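Local coordinates for protein probable sugar kinase (Clostridium perfringens, PDB 3KZH) that probably transfers phosphate to a carbohydrate, as other kinases of the pfkB (ribokinase-like) family do, and is found here with beta-D-glucopyranose bound, at residues C45-E50 and E292-D297; N51-R54 and N58-F61; I195-P200 and I208-Y213; K221-L226 and M271-I276. One frame throughout, in Å; residues are numbered along the deposited sequence.

Interaction 1 of 4, residues C45-E50 and E292-D297; sequences CRNIAE and ETIHPD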
loop_
_atom_site.group_PDB
_atom_site.type_symbol
_atom_site.label_atom_id
_atom_site.label_comp_id
_atom_site.label_asym_id
_atom_site.label_seq_id
_atom_site.Cartn_x
_atom_site.Cartn_y
_atom_site.Cartn_z
ATOM N N CYS A 45 -4.908 2.553 18.621
ATOM C CA CYS A 45 -6.066 3.412 18.431
ATOM C C CYS A 45 -6.830 3.151 17.140
ATOM O O CYS A 45 -8.062 3.198 17.137
ATOM C CB CYS A 45 -5.643 4.864 18.559
ATOM S SG CYS A 45 -5.163 5.312 20.262
ATOM N N ARG A 46 -6.109 2.806 16.068
ATOM C CA ARG A 46 -6.743 2.489 14.780
ATOM C C ARG A 46 -7.468 1.156 14.841
ATOM O O ARG A 46 -8.498 0.988 14.196
ATOM C CB ARG A 46 -5.728 2.482 13.624
ATOM C CG ARG A 46 -6.376 2.629 12.224
ATOM C CD ARG A 46 -5.848 1.639 11.206
ATOM N NE ARG A 46 -6.656 0.417 11.174
ATOM C CZ ARG A 46 -6.408 -0.667 11.896
ATOM N NH1 ARG A 46 -5.362 -0.690 12.696
ATOM N NH2 ARG A 46 -7.251 -1.679 11.897
ATOM N N ASN A 47 -6.920 0.229 15.628
ATOM C CA ASN A 47 -7.500 -1.090 15.834
ATOM C C ASN A 47 -8.767 -0.939 16.684
ATOM O O ASN A 47 -9.781 -1.563 16.383
ATOM C CB ASN A 47 -6.507 -2.043 16.542
ATOM C CG ASN A 47 -5.177 -2.208 15.795
ATOM O OD1 ASN A 47 -5.132 -2.264 14.573
ATOM N ND2 ASN A 47 -4.088 -2.298 16.549
ATOM N N ILE A 48 -8.718 -0.077 17.710
ATOM C CA ILE A 48 -9.872 0.162 18.595
ATOM C C ILE A 48 -11.048 0.706 17.773
ATOM O O ILE A 48 -12.137 0.129 17.805
ATOM C CB ILE A 48 -9.538 1.136 19.790
ATOM C CG1 ILE A 48 -8.539 0.476 20.745
ATOM C CG2 ILE A 48 -10.799 1.501 20.577
ATOM C CD1 ILE A 48 -7.947 1.395 21.815
ATOM N N ALA A 49 -10.776 1.762 16.998
ATOM C CA ALA A 49 -11.748 2.412 16.120
ATOM C C ALA A 49 -12.375 1.452 15.106
ATOM O O ALA A 49 -13.585 1.525 14.868
ATOM C CB ALA A 49 -11.107 3.569 15.409
ATOM N N GLU A 50 -11.569 0.528 14.563
ATOM C CA GLU A 50 -12.065 -0.475 13.602
ATOM C C GLU A 50 -13.040 -1.433 14.288
ATOM O O GLU A 50 -14.170 -1.592 13.812
ATOM C CB GLU A 50 -10.936 -1.280 12.906
ATOM C CG GLU A 50 -11.466 -2.023 11.658
ATOM C CD GLU A 50 -10.534 -3.043 11.000
ATOM O OE1 GLU A 50 -9.301 -2.870 10.986
ATOM O OE2 GLU A 50 -11.063 -4.030 10.444
ATOM N N GLU A 292 -4.624 -13.020 13.151
ATOM C CA GLU A 292 -4.570 -11.597 12.847
ATOM C C GLU A 292 -5.063 -10.758 14.025
ATOM O O GLU A 292 -5.801 -11.243 14.888
ATOM C CB GLU A 292 -5.373 -11.275 11.578
ATOM C CG GLU A 292 -4.857 -11.937 10.289
ATOM C CD GLU A 292 -3.434 -11.532 9.911
ATOM O OE1 GLU A 292 -3.153 -10.318 9.811
ATOM O OE2 GLU A 292 -2.596 -12.433 9.704
ATOM N N THR A 293 -4.642 -9.494 14.033
ATOM C CA THR A 293 -4.986 -8.517 15.066
ATOM C C THR A 293 -6.473 -8.163 15.134
ATOM O O THR A 293 -6.939 -7.664 16.153
ATOM C CB THR A 293 -4.152 -7.225 14.899
ATOM O OG1 THR A 293 -4.203 -6.792 13.532
ATOM C CG2 THR A 293 -2.701 -7.469 15.294
ATOM N N ILE A 294 -7.185 -8.354 14.022
ATOM C CA ILE A 294 -8.630 -8.103 13.919
ATOM C C ILE A 294 -9.230 -9.277 13.138
ATOM O O ILE A 294 -8.710 -9.648 12.085
ATOM C CB ILE A 294 -8.968 -6.746 13.172
ATOM C CG1 ILE A 294 -8.658 -5.543 14.070
ATOM C CG2 ILE A 294 -10.468 -6.646 12.826
ATOM C CD1 ILE A 294 -7.885 -4.462 13.388
ATOM N N HIS A 295 -10.310 -9.859 13.666
ATOM C CA HIS A 295 -10.993 -10.971 13.004
ATOM C C HIS A 295 -11.788 -10.385 11.829
ATOM O O HIS A 295 -12.639 -9.511 12.030
ATOM C CB HIS A 295 -11.933 -11.706 13.964
ATOM C CG HIS A 295 -12.337 -13.075 13.492
ATOM N ND1 HIS A 295 -12.866 -13.306 12.240
ATOM C CD2 HIS A 295 -12.271 -14.278 14.102
ATOM C CE1 HIS A 295 -13.105 -14.598 12.100
ATOM N NE2 HIS A 295 -12.755 -15.213 13.213
ATOM N N PRO A 296 -11.513 -10.858 10.588
ATOM C CA PRO A 296 -12.177 -10.401 9.359
ATOM C C PRO A 296 -13.700 -10.473 9.344
ATOM O O PRO A 296 -14.349 -9.647 8.706
ATOM C CB PRO A 296 -11.590 -11.329 8.293
ATOM C CG PRO A 296 -10.240 -11.624 8.807
ATOM C CD PRO A 296 -10.524 -11.904 10.253
ATOM N N ASP A 297 -14.262 -11.437 10.070
ATOM C CA ASP A 297 -15.709 -11.617 10.095
ATOM C C ASP A 297 -16.433 -10.951 11.236
ATOM O O ASP A 297 -17.665 -10.971 11.269
ATOM C CB ASP A 297 -16.080 -13.103 10.071
ATOM C CG ASP A 297 -15.556 -13.819 8.846
ATOM O OD1 ASP A 297 -15.374 -13.173 7.786
ATOM O OD2 ASP A 297 -15.308 -15.039 8.956
#

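Interaction 2 of 4, residues N51-R54 and N58-F61; sequences NMAR and NTNF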
loop_
_atom_site.group_PDB
_atom_site.type_symbol
_atom_site.label_atom_id
_atom_site.label_comp_id
_atom_site.label_asym_id
_atom_site.label_seq_id
_atom_site.Cartn_x
_atom_site.Cartn_y
_atom_site.Cartn_z
ATOM N N ASN A 51 -12.625 -1.990 15.432
ATOM C CA ASN A 51 -13.437 -2.926 16.231
ATOM C C ASN A 51 -14.789 -2.315 16.659
ATOM O O ASN A 51 -15.807 -3.006 16.690
ATOM C CB ASN A 51 -12.683 -3.370 17.496
ATOM C CG ASN A 51 -11.507 -4.281 17.214
ATOM O OD1 ASN A 51 -10.343 -3.892 17.379
ATOM N ND2 ASN A 51 -11.804 -5.520 16.856
HETATM N N MSE A 52 -14.771 -1.001 16.923
HETATM C CA MSE A 52 -15.937 -0.202 17.333
HETATM C C MSE A 52 -16.941 -0.022 16.187
HETATM O O MSE A 52 -18.140 -0.247 16.353
HETATM C CB MSE A 52 -15.494 1.184 17.833
HETATM C CG MSE A 52 -15.265 1.283 19.322
HETATM SE SE MSE A 52 -14.897 3.062 19.954
HETATM C CE MSE A 52 -14.236 2.583 21.745
ATOM N N ALA A 53 -16.431 0.385 15.028
ATOM C CA ALA A 53 -17.228 0.599 13.821
ATOM C C ALA A 53 -17.807 -0.735 13.335
ATOM O O ALA A 53 -18.945 -0.786 12.848
ATOM C CB ALA A 53 -16.365 1.230 12.745
ATOM N N ARG A 54 -17.044 -1.813 13.550
ATOM C CA ARG A 54 -17.452 -3.169 13.175
ATOM C C ARG A 54 -18.670 -3.672 13.946
ATOM O O ARG A 54 -19.461 -4.430 13.408
ATOM C CB ARG A 54 -16.289 -4.159 13.339
ATOM C CG ARG A 54 -15.401 -4.253 12.101
ATOM C CD ARG A 54 -14.198 -5.160 12.307
ATOM N NE ARG A 54 -13.478 -5.397 11.057
ATOM C CZ ARG A 54 -13.742 -6.392 10.206
ATOM N NH1 ARG A 54 -14.707 -7.260 10.462
ATOM N NH2 ARG A 54 -13.066 -6.496 9.076
ATOM N N ASN A 58 -20.979 4.501 16.340
ATOM C CA ASN A 58 -20.780 5.687 15.503
ATOM C C ASN A 58 -19.457 6.194 16.062
ATOM O O ASN A 58 -19.376 6.658 17.205
ATOM C CB ASN A 58 -21.933 6.676 15.720
ATOM C CG ASN A 58 -21.847 7.904 14.828
ATOM O OD1 ASN A 58 -21.266 7.873 13.741
ATOM N ND2 ASN A 58 -22.443 9.001 15.290
ATOM N N THR A 59 -18.413 5.947 15.279
ATOM C CA THR A 59 -17.048 6.243 15.657
ATOM C C THR A 59 -16.400 7.375 14.897
ATOM O O THR A 59 -16.460 7.441 13.678
ATOM C CB THR A 59 -16.171 4.953 15.471
ATOM O OG1 THR A 59 -16.849 3.827 16.052
ATOM C CG2 THR A 59 -14.776 5.102 16.113
ATOM N N ASN A 60 -15.759 8.256 15.651
ATOM C CA ASN A 60 -15.006 9.357 15.079
ATOM C C ASN A 60 -13.556 9.029 15.434
ATOM O O ASN A 60 -13.183 8.938 16.602
ATOM C CB ASN A 60 -15.439 10.714 15.656
ATOM C CG ASN A 60 -14.793 11.894 14.938
ATOM O OD1 ASN A 60 -13.579 11.911 14.727
ATOM N ND2 ASN A 60 -15.594 12.892 14.581
ATOM N N PHE A 61 -12.768 8.771 14.402
ATOM C CA PHE A 61 -11.355 8.464 14.574
ATOM C C PHE A 61 -10.485 9.612 14.073
ATOM O O PHE A 61 -10.312 9.793 12.873
ATOM C CB PHE A 61 -10.970 7.135 13.887
ATOM C CG PHE A 61 -9.510 6.744 14.072
ATOM C CD1 PHE A 61 -8.841 6.973 15.297
ATOM C CD2 PHE A 61 -8.791 6.172 13.015
ATOM C CE1 PHE A 61 -7.484 6.649 15.467
ATOM C CE2 PHE A 61 -7.434 5.843 13.168
ATOM C CZ PHE A 61 -6.774 6.079 14.393
#

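Interaction 3 of 4, residues I195-P200 and I208-Y213; sequences ILAGFP and IKASNY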
loop_
_atom_site.group_PDB
_atom_site.type_symbol
_atom_site.label_atom_id
_atom_site.label_comp_id
_atom_site.label_asym_id
_atom_site.label_seq_id
_atom_site.Cartn_x
_atom_site.Cartn_y
_atom_site.Cartn_z
ATOM N N ILE A 195 1.811 -0.712 38.488
ATOM C CA ILE A 195 2.615 0.476 38.211
ATOM C C ILE A 195 1.816 1.731 38.559
ATOM O O ILE A 195 2.324 2.618 39.256
ATOM C CB ILE A 195 3.055 0.549 36.707
ATOM C CG1 ILE A 195 3.743 -0.746 36.252
ATOM C CG2 ILE A 195 3.975 1.728 36.474
ATOM C CD1 ILE A 195 4.995 -1.157 37.014
ATOM N N LEU A 196 0.554 1.754 38.122
ATOM C CA LEU A 196 -0.355 2.875 38.357
ATOM C C LEU A 196 -0.801 3.033 39.819
ATOM O O LEU A 196 -1.042 4.155 40.279
ATOM C CB LEU A 196 -1.576 2.771 37.438
ATOM C CG LEU A 196 -1.451 2.859 35.916
ATOM C CD1 LEU A 196 -2.784 2.510 35.306
ATOM C CD2 LEU A 196 -0.983 4.225 35.455
ATOM N N ALA A 197 -0.904 1.914 40.536
ATOM C CA ALA A 197 -1.312 1.915 41.943
ATOM C C ALA A 197 -0.141 2.144 42.902
ATOM O O ALA A 197 -0.284 2.852 43.905
ATOM C CB ALA A 197 -2.040 0.621 42.292
ATOM N N GLY A 198 1.004 1.539 42.583
ATOM C CA GLY A 198 2.198 1.680 43.400
ATOM C C GLY A 198 2.434 0.576 44.417
ATOM O O GLY A 198 3.152 0.790 45.398
ATOM N N PHE A 199 1.814 -0.587 44.192
ATOM C CA PHE A 199 1.937 -1.764 45.063
ATOM C C PHE A 199 1.568 -3.051 44.304
ATOM O O PHE A 199 0.810 -2.982 43.333
ATOM C CB PHE A 199 1.090 -1.609 46.360
ATOM C CG PHE A 199 -0.363 -1.251 46.138
ATOM C CD1 PHE A 199 -1.331 -2.256 45.911
ATOM C CD2 PHE A 199 -0.781 0.091 46.213
ATOM C CE1 PHE A 199 -2.696 -1.931 45.760
ATOM C CE2 PHE A 199 -2.147 0.437 46.067
ATOM C CZ PHE A 199 -3.105 -0.577 45.842
ATOM N N PRO A 200 2.100 -4.233 44.725
ATOM C CA PRO A 200 1.782 -5.500 44.039
ATOM C C PRO A 200 0.323 -5.956 44.112
ATOM O O PRO A 200 -0.401 -5.628 45.060
ATOM C CB PRO A 200 2.691 -6.506 44.745
ATOM C CG PRO A 200 3.868 -5.691 45.108
ATOM C CD PRO A 200 3.223 -4.450 45.662
ATOM N N ILE A 208 -9.229 -5.418 44.749
ATOM C CA ILE A 208 -10.252 -4.550 45.340
ATOM C C ILE A 208 -9.602 -3.262 45.871
ATOM O O ILE A 208 -10.141 -2.179 45.668
ATOM C CB ILE A 208 -11.075 -5.278 46.464
ATOM C CG1 ILE A 208 -11.861 -6.451 45.864
ATOM C CG2 ILE A 208 -12.076 -4.319 47.138
ATOM C CD1 ILE A 208 -12.481 -7.407 46.891
ATOM N N LYS A 209 -8.401 -3.386 46.446
ATOM C CA LYS A 209 -7.646 -2.251 47.006
ATOM C C LYS A 209 -7.147 -1.299 45.908
ATOM O O LYS A 209 -7.250 -0.077 46.046
ATOM C CB LYS A 209 -6.470 -2.772 47.847
ATOM C CG LYS A 209 -5.708 -1.726 48.653
ATOM C CD LYS A 209 -4.398 -2.294 49.204
ATOM C CE LYS A 209 -3.527 -1.182 49.801
ATOM N NZ LYS A 209 -2.134 -1.629 50.098
ATOM N N ALA A 210 -6.647 -1.877 44.814
ATOM C CA ALA A 210 -6.134 -1.135 43.654
ATOM C C ALA A 210 -7.240 -0.347 42.975
ATOM O O ALA A 210 -7.128 0.869 42.780
ATOM C CB ALA A 210 -5.505 -2.085 42.671
ATOM N N SER A 211 -8.337 -1.047 42.693
ATOM C CA SER A 211 -9.490 -0.444 42.057
ATOM C C SER A 211 -10.168 0.608 42.939
ATOM O O SER A 211 -10.568 1.651 42.421
ATOM C CB SER A 211 -10.461 -1.509 41.560
ATOM O OG SER A 211 -10.952 -2.329 42.594
ATOM N N ASN A 212 -10.208 0.377 44.263
ATOM C CA ASN A 212 -10.785 1.334 45.224
ATOM C C ASN A 212 -9.956 2.614 45.308
ATOM O O ASN A 212 -10.500 3.703 45.484
ATOM C CB ASN A 212 -10.917 0.725 46.625
ATOM C CG ASN A 212 -12.214 -0.053 46.820
ATOM O OD1 ASN A 212 -13.224 0.185 46.139
ATOM N ND2 ASN A 212 -12.195 -0.980 47.774
ATOM N N TYR A 213 -8.642 2.465 45.148
ATOM C CA TYR A 213 -7.691 3.573 45.153
ATOM C C TYR A 213 -7.895 4.429 43.890
ATOM O O TYR A 213 -7.873 5.663 43.967
ATOM C CB TYR A 213 -6.256 3.015 45.248
ATOM C CG TYR A 213 -5.149 3.992 44.905
ATOM C CD1 TYR A 213 -4.829 5.065 45.765
ATOM C CD2 TYR A 213 -4.447 3.878 43.684
ATOM C CE1 TYR A 213 -3.830 6.013 45.409
ATOM C CE2 TYR A 213 -3.452 4.818 43.319
ATOM C CZ TYR A 213 -3.152 5.878 44.183
ATOM O OH TYR A 213 -2.198 6.795 43.821
HETATM O O HOH W 1 -1.630 7.028 40.648
#

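Interaction 4 of 4, residues K221-L226 and M271-I276; sequences KVFISL and MPIEDI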
loop_
_atom_site.group_PDB
_atom_site.type_symbol
_atom_site.label_atom_id
_atom_site.label_comp_id
_atom_site.label_asym_id
_atom_site.label_seq_id
_atom_site.Cartn_x
_atom_site.Cartn_y
_atom_site.Cartn_z
ATOM N N LYS A 221 -14.768 4.347 36.411
ATOM C CA LYS A 221 -14.871 2.912 36.117
ATOM C C LYS A 221 -13.515 2.234 35.917
ATOM O O LYS A 221 -12.701 2.697 35.116
ATOM C CB LYS A 221 -15.759 2.678 34.876
ATOM C CG LYS A 221 -17.144 3.320 34.921
ATOM C CD LYS A 221 -18.244 2.377 34.528
ATOM C CE LYS A 221 -19.615 3.001 34.799
ATOM N NZ LYS A 221 -19.893 4.172 33.929
ATOM N N VAL A 222 -13.281 1.134 36.642
ATOM C CA VAL A 222 -12.022 0.381 36.556
ATOM C C VAL A 222 -12.178 -1.036 35.995
ATOM O O VAL A 222 -13.017 -1.791 36.446
ATOM C CB VAL A 222 -11.301 0.300 37.946
ATOM C CG1 VAL A 222 -9.950 -0.450 37.838
ATOM C CG2 VAL A 222 -11.068 1.681 38.505
ATOM N N PHE A 223 -11.352 -1.368 35.007
ATOM C CA PHE A 223 -11.337 -2.695 34.386
ATOM C C PHE A 223 -9.886 -3.192 34.364
ATOM O O PHE A 223 -9.024 -2.558 33.759
ATOM C CB PHE A 223 -11.890 -2.656 32.951
ATOM C CG PHE A 223 -13.324 -2.228 32.855
ATOM C CD1 PHE A 223 -14.364 -3.145 33.087
ATOM C CD2 PHE A 223 -13.644 -0.882 32.600
ATOM C CE1 PHE A 223 -15.714 -2.719 33.083
ATOM C CE2 PHE A 223 -14.991 -0.445 32.591
ATOM C CZ PHE A 223 -16.030 -1.378 32.837
ATOM N N ILE A 224 -9.606 -4.282 35.079
ATOM C CA ILE A 224 -8.253 -4.848 35.129
ATOM C C ILE A 224 -8.224 -6.229 34.459
ATOM O O ILE A 224 -8.853 -7.175 34.943
ATOM C CB ILE A 224 -7.669 -4.910 36.613
ATOM C CG1 ILE A 224 -7.642 -3.512 37.244
ATOM C CG2 ILE A 224 -6.212 -5.400 36.605
ATOM C CD1 ILE A 224 -7.508 -3.481 38.758
ATOM N N SER A 225 -7.512 -6.323 33.333
ATOM C CA SER A 225 -7.367 -7.580 32.581
ATOM C C SER A 225 -6.430 -8.486 33.362
ATOM O O SER A 225 -5.392 -8.029 33.830
ATOM C CB SER A 225 -6.769 -7.339 31.190
ATOM O OG SER A 225 -7.557 -6.464 30.429
ATOM N N LEU A 226 -6.824 -9.749 33.543
ATOM C CA LEU A 226 -6.022 -10.722 34.292
ATOM C C LEU A 226 -5.681 -11.936 33.434
ATOM O O LEU A 226 -5.633 -13.069 33.930
ATOM C CB LEU A 226 -6.787 -11.168 35.544
ATOM C CG LEU A 226 -7.360 -10.117 36.495
ATOM C CD1 LEU A 226 -8.265 -10.798 37.490
ATOM C CD2 LEU A 226 -6.235 -9.335 37.171
HETATM N N MSE A 271 -25.721 -0.154 28.817
HETATM C CA MSE A 271 -25.823 -1.498 29.394
HETATM C C MSE A 271 -25.249 -1.611 30.813
HETATM O O MSE A 271 -24.389 -0.816 31.187
HETATM C CB MSE A 271 -25.062 -2.504 28.502
HETATM C CG MSE A 271 -25.765 -2.941 27.200
HETATM SE SE MSE A 271 -24.509 -3.602 25.857
HETATM C CE MSE A 271 -23.760 -5.073 26.808
ATOM N N PRO A 272 -25.781 -2.543 31.654
ATOM C CA PRO A 272 -25.241 -2.710 33.015
ATOM C C PRO A 272 -23.808 -3.263 32.925
ATOM O O PRO A 272 -23.474 -3.945 31.948
ATOM C CB PRO A 272 -26.215 -3.704 33.663
ATOM C CG PRO A 272 -26.889 -4.368 32.520
ATOM C CD PRO A 272 -27.061 -3.271 31.532
ATOM N N ILE A 273 -22.976 -2.948 33.920
ATOM C CA ILE A 273 -21.561 -3.341 33.931
ATOM C C ILE A 273 -21.209 -4.821 33.692
ATOM O O ILE A 273 -20.260 -5.104 32.966
ATOM C CB ILE A 273 -20.792 -2.722 35.155
ATOM C CG1 ILE A 273 -19.277 -2.773 34.923
ATOM C CG2 ILE A 273 -21.170 -3.420 36.448
ATOM C CD1 ILE A 273 -18.481 -1.737 35.662
ATOM N N GLU A 274 -22.025 -5.740 34.204
ATOM C CA GLU A 274 -21.795 -7.179 34.025
ATOM C C GLU A 274 -21.915 -7.581 32.551
ATOM O O GLU A 274 -21.120 -8.390 32.055
ATOM C CB GLU A 274 -22.770 -7.997 34.885
ATOM C CG GLU A 274 -22.605 -7.779 36.391
ATOM C CD GLU A 274 -23.744 -8.366 37.209
ATOM O OE1 GLU A 274 -24.813 -7.721 37.299
ATOM O OE2 GLU A 274 -23.571 -9.467 37.770
ATOM N N ASP A 275 -22.850 -6.937 31.844
ATOM C CA ASP A 275 -23.075 -7.196 30.426
ATOM C C ASP A 275 -22.041 -6.517 29.515
ATOM O O ASP A 275 -21.748 -7.034 28.437
ATOM C CB ASP A 275 -24.519 -6.840 30.022
ATOM C CG ASP A 275 -25.561 -7.764 30.658
ATOM O OD1 ASP A 275 -25.409 -9.003 30.587
ATOM O OD2 ASP A 275 -26.539 -7.244 31.238
ATOM N N ILE A 276 -21.495 -5.374 29.949
ATOM C CA ILE A 276 -20.452 -4.635 29.201
ATOM C C ILE A 276 -19.170 -5.478 29.226
ATOM O O ILE A 276 -18.516 -5.660 28.194
ATOM C CB ILE A 276 -20.132 -3.239 29.842
ATOM C CG1 ILE A 276 -21.354 -2.324 29.794
ATOM C CG2 ILE A 276 -18.946 -2.566 29.138
ATOM C CD1 ILE A 276 -21.161 -0.979 30.499
#

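Interaction 1 of 4, residues C45-E50 and E292-D297
In this pfkB-family fold the loop between helices 273-288 and 300-308 lays Ile294 against the polar flank of helix 44-54, where Arg46, Asn47 and Glu50 present their side chains. One methyl does most of the touching. Ile294 CD1 lies 3.2 Å from Arg46 NH2, at the edge of the guanidinium and near its plane, and it comes equally close to Glu50 OE1. Asn47 OD1 approaches the same methyl at 3.7 Å. The other branch, Ile294 CG2, faces the second carboxylate oxygen, Glu50 OE2, at 3.6 Å, so the isoleucine spans the carboxylate with both arms. Glu50 has its CG anti to the backbone N (chi1 -164°) and stays extended beyond it, which carries the carboxylate out to the loop. One turn earlier on the helix, Arg46 bends back at chi2 and chi3, and its NH2 forms a salt bridge with Glu50 OE1 at 2.5 Å, in the guanidinium plane and on the anti lone pair of that oxygen. The carboxylate has a second cationic partner, Arg54, at its other oxygen, OE2. No hydrogen bond crosses the contact: the loop supplies hydrocarbon, the helix a charged and polar network held partly within itself and partly by residues beyond it, such as Asp257, which bonds Asn47 ND2. Sheltering by Ile294 in this buried setting would be expected to strengthen the Arg46-Glu50 pairing.

Interaction 2 of 4, residues N51-R54 and N58-F61
Thr59 turns its hydroxyl toward Met52 and Ala53 of helix 44-54, and OG1 makes all the close approaches. It lies 3.5 Å from Met52 CB and 3.6 Å from the backbone N of Ala53, with the Ala53 CB methyl a little farther off at 4.2 Å. None of these is a hydrogen bond; OG1 is instead bonded to the carbonyl oxygen of Val57, in the short turn between helix and strand. With chi1 at -47°, OG1 sits beside the backbone N of Thr59, on the side of that turn. The backbones come close here, Ala53 CA and Thr59 CA being 5.9 Å apart. Met52, present as selenomethionine, offers only the root of its side chain: beyond CB the chain runs out extended, away from Thr59, to pack on Leu9 and Val11 of strand 9-12 and on Ala261 of helix 255-268. Thr59 also touches Ala49, one helical turn before Ala53, and its backbone pairs with His84 of the edge strand 83-84. Strand 59-62 runs parallel to strand 9-12; the connection between them, interrupted by strands 16-23 and 32-42 of the smaller sheet, returns through helix 44-54, a helix-to-strand step as expected in the Rossmann-like core of ribokinase-type kinases.

Interaction 3 of 4, residues I195-P200 and I208-Y213
The carbonyl oxygen of Leu196 accepts a hydrogen bond from a water whose O is 3.0 Å away, and the same water bonds Tyr213 OH at 3.2 Å, bridging the two helices at one end of the contact. The tyrosine ring meets Leu196 O with its edge, near the ring plane, while Tyr213 CE2 also comes within 3.8 Å of Ala197 O. Beside it the helices pack through small methyls, Ala197 CB and Ala210 CB being 4.4 Å apart. Gly198 then leaves helix 190-197 with a positive phi of 96°, and the chain swings Phe199 back over helix 204-217. Its ring is held between two groups: Lys209 NZ stands 4.2 Å from the centroid of Phe199, only 5° off the normal, in a cation-pi contact, and Ala197 CB lies over the opposite face toward the rim. The extended lysine chain, with CG anti to its N, crosses the ring so that CE adds a CH-pi contact. Phe199 CZ reaches Ala210 CA at 3.8 Å. The lysine and the ring thus close the more exposed end of the contact. Farther in, Leu196 and Ala197 pack on Phe214 of helix 204-217, whose Ser211 touches Phe232 of strand 231-234, while Ile195 turns to helix 170-174; this helix pair therefore bridges toward the main sheet.

Interaction 4 of 4, residues K221-L226 and M271-I276
Ile273, which meets Phe223 and Lys221 of strand 221-225, is reached through Met271 (selenomethionine) and Pro272 in the connection from helix 255-268. Pro272 occupies the N-cap position of helix 273-288, and its carbonyl oxygen accepts the first-turn bond from Ile276 N at 3.2 Å. Ile273 opens the helix and points its side chain at the strand. CG1 is anti to the backbone N (chi1 -163°), which sends the longer branch forward: CD1 comes to 3.8 Å from Phe223 CZ, and CG1 lies 4.0 Å from Phe223 CE1. The methyl meets the far end of the ring obliquely, and the two side chains run in opposing directions where they overlap. Ile273 CD1 also brushes the aliphatic part of Lys221, 4.3 Å from CD, so it sits near two strand residues that project toward the helix. Glu274, next along, leans instead on Tyr233. Ile276 turns its side chain toward the strand but stays short of close contact. The join is wholly apolar, with no hydrogen bond across. Farther along the strand, Ser225 lines the glucose pocket. On this side of the sheet Tyr233 of the antiparallel strand 231-234 flanks both Phe223 and Ile273, and Leu263 and Tyr267 of helix 255-268 also pack on Phe223; on the other side Val222 faces helix 204-217.

Following the chain, helix 44-54 carries the first segments of interactions 1 and 2. Interaction 2 closes almost at once, across the short turn into strand 59-62. Interaction 3 closes another short loop, between helices 190-197 and 204-217, and the chain then enters strand 221-225, where interaction 4 opens, to close at the start of helix 273-288. Interaction 1 closes last, in the loop after that helix, so the other three nest within it; those three follow in series and none cross. Interactions 1 and 2 touch through Arg54, which bonds the Pro296 carbonyl, and interactions 3 and 4 meet where Ser211 packs on Val222. Interactions 2 and 4 reach the same large sheet.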